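Local coordinates for putative ABC transporter subunit, substrate-binding component (Rhodopseudomonas palustris, PDB 4EVQ), which binds 4-hydroxybenzoate and probably delivers such lignin-derived aromatic acids to an ABC importer as its solute-binding component, at residues His261-Leu266 / Asn344-Glu349. Residues are numbered along the deposited sequence; the frame is centred on the assembly and turned at random. Where two conformers were deposited one is given.
Sequences HYVSDL and NFYLRE
Asn344 meets His261 where the chain leaves strand 257-260, the antiparallel neighbour of strand 345-351 in one of the two mixed sheets of this periplasmic binding protein fold. The carbonyl O of Asn344 receives a CA-H...O contact from His261 CA at 3.4 Å, and one water donates to both Asn344 O and His261 O, at 2.8 Å each, bridging the two backbones. Phe345 lies alongside His261 and points the same way, their ring planes inclined at 71° and Phe345 CE1 3.8 Å from His261 ND1. That nitrogen has no polar partner, whereas NE2 bonds to Gln292; the imidazole lies about 8 Å from the bound 4-hydroxybenzoate. The ring of Tyr346 meets the loop 261-266 in two ways: Leu266 CD2 sits over one face, 4.1 Å from the centroid, in a CH-pi contact, while His261 O approaches the ring edge near its plane. Val263 CG2 packs against Tyr346 CB at 3.8 Å, and the phenol OH bonds to Arg330 O. The hydrogen bond across the contact is weak: Arg348 NH1 reaches Tyr262 O at 3.0 Å, with an N-H...O angle of 130°. NH2 forms a salt bridge with Asp243 OD1, and NE hydrogen-bonds Thr258 OG1. A leucine in place of Arg348 would probably leave Tyr262 O without this donor and Asp243 without this positive partner. Bent at its third torsion (chi3 -51°), Arg348 runs past Val263 with CD against CG2.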
# COMPACT_ATOMS: atom_id res chain seq x y z
N HIS A 261 -5.11 4.38 -5.57
CA HIS A 261 -6.15 4.89 -4.67
C HIS A 261 -5.87 6.25 -4.05
O HIS A 261 -6.64 6.73 -3.24
CB HIS A 261 -6.47 3.82 -3.63
CG HIS A 261 -5.27 3.29 -2.93
ND1 HIS A 261 -4.33 2.53 -3.59
CD2 HIS A 261 -4.87 3.37 -1.64
CE1 HIS A 261 -3.38 2.20 -2.75
NE2 HIS A 261 -3.68 2.68 -1.56
N TYR A 262 -4.77 6.88 -4.42
CA TYR A 262 -4.45 8.24 -3.95
C TYR A 262 -3.76 9.01 -5.06
O TYR A 262 -3.02 8.43 -5.84
CB TYR A 262 -3.52 8.19 -2.72
CG TYR A 262 -3.19 9.55 -2.19
CD1 TYR A 262 -4.15 10.36 -1.58
CD2 TYR A 262 -1.88 10.04 -2.29
CE1 TYR A 262 -3.84 11.62 -1.14
CE2 TYR A 262 -1.57 11.31 -1.83
CZ TYR A 262 -2.55 12.08 -1.23
OH TYR A 262 -2.20 13.34 -0.79
N VAL A 263 -4.04 10.31 -5.13
CA VAL A 263 -3.29 11.23 -5.98
C VAL A 263 -3.14 12.50 -5.15
O VAL A 263 -4.07 12.90 -4.48
CB VAL A 263 -4.04 11.66 -7.25
CG1 VAL A 263 -3.03 12.14 -8.32
CG2 VAL A 263 -4.91 10.66 -7.77
N SER A 264 -1.96 13.14 -5.18
CA SER A 264 -1.74 14.21 -4.21
C SER A 264 -2.58 15.42 -4.48
O SER A 264 -2.80 16.18 -3.55
CB SER A 264 -0.28 14.59 -4.06
OG SER A 264 0.19 14.98 -5.28
N ASP A 265 -3.10 15.56 -5.70
CA ASP A 265 -3.92 16.70 -6.07
C ASP A 265 -5.39 16.55 -5.75
O ASP A 265 -6.16 17.42 -6.12
CB ASP A 265 -3.73 17.09 -7.57
CG ASP A 265 -4.18 16.02 -8.56
OD1 ASP A 265 -4.80 15.05 -8.15
OD2 ASP A 265 -3.93 16.19 -9.80
N LEU A 266 -5.80 15.49 -5.05
CA LEU A 266 -7.21 15.35 -4.73
C LEU A 266 -7.68 16.58 -3.95
O LEU A 266 -7.03 17.00 -3.01
CB LEU A 266 -7.47 14.09 -3.94
CG LEU A 266 -7.35 12.75 -4.71
CD1 LEU A 266 -7.36 11.54 -3.79
CD2 LEU A 266 -8.49 12.63 -5.73
N ASN A 344 -12.09 4.47 -4.40
CA ASN A 344 -11.81 4.73 -5.81
C ASN A 344 -10.36 4.36 -6.13
O ASN A 344 -9.46 4.49 -5.28
CB ASN A 344 -12.01 6.22 -6.13
CG ASN A 344 -13.46 6.66 -6.16
OD1 ASN A 344 -14.38 5.89 -6.34
ND2 ASN A 344 -13.64 7.97 -6.13
N PHE A 345 -10.16 3.97 -7.38
CA PHE A 345 -8.83 3.95 -7.98
C PHE A 345 -8.80 4.97 -9.10
O PHE A 345 -9.67 4.99 -9.96
CB PHE A 345 -8.45 2.56 -8.48
CG PHE A 345 -8.22 1.56 -7.38
CD1 PHE A 345 -6.98 1.45 -6.77
CD2 PHE A 345 -9.25 0.77 -6.93
CE1 PHE A 345 -6.75 0.56 -5.72
CE2 PHE A 345 -9.02 -0.11 -5.89
CZ PHE A 345 -7.75 -0.24 -5.31
N TYR A 346 -7.79 5.81 -9.09
CA TYR A 346 -7.62 6.87 -10.08
C TYR A 346 -6.55 6.53 -11.11
O TYR A 346 -5.51 5.97 -10.76
CB TYR A 346 -7.24 8.17 -9.35
CG TYR A 346 -8.10 8.48 -8.12
CD1 TYR A 346 -9.35 9.07 -8.24
CD2 TYR A 346 -7.65 8.19 -6.84
CE1 TYR A 346 -10.12 9.35 -7.12
CE2 TYR A 346 -8.43 8.46 -5.71
CZ TYR A 346 -9.66 9.06 -5.87
OH TYR A 346 -10.48 9.35 -4.77
N LEU A 347 -6.81 6.90 -12.36
CA LEU A 347 -5.81 6.89 -13.40
C LEU A 347 -4.96 8.12 -13.22
O LEU A 347 -5.49 9.20 -12.98
CB LEU A 347 -6.49 6.89 -14.78
CG LEU A 347 -5.54 6.93 -15.99
CD1 LEU A 347 -4.75 5.62 -16.08
CD2 LEU A 347 -6.37 7.18 -17.27
N ARG A 348 -3.65 7.96 -13.32
CA ARG A 348 -2.72 9.06 -13.08
C ARG A 348 -1.64 9.07 -14.15
O ARG A 348 -1.34 8.05 -14.74
CB ARG A 348 -2.01 8.90 -11.73
CG ARG A 348 -2.97 8.46 -10.62
CD ARG A 348 -2.33 8.35 -9.27
NE ARG A 348 -1.11 7.56 -9.28
CZ ARG A 348 -0.17 7.62 -8.34
NH1 ARG A 348 -0.36 8.36 -7.27
NH2 ARG A 348 0.95 6.98 -8.49
N GLU A 349 -1.00 10.21 -14.30
CA GLU A 349 0.20 10.31 -15.13
C GLU A 349 1.23 11.10 -14.36
O GLU A 349 0.91 12.12 -13.73
CB GLU A 349 -0.09 11.04 -16.47
CG GLU A 349 1.09 11.14 -17.40
CD GLU A 349 0.75 11.80 -18.72
OE1 GLU A 349 -0.44 11.97 -19.00
OE2 GLU A 349 1.70 12.14 -19.44
O HOH W 1 -9.39 6.18 -3.07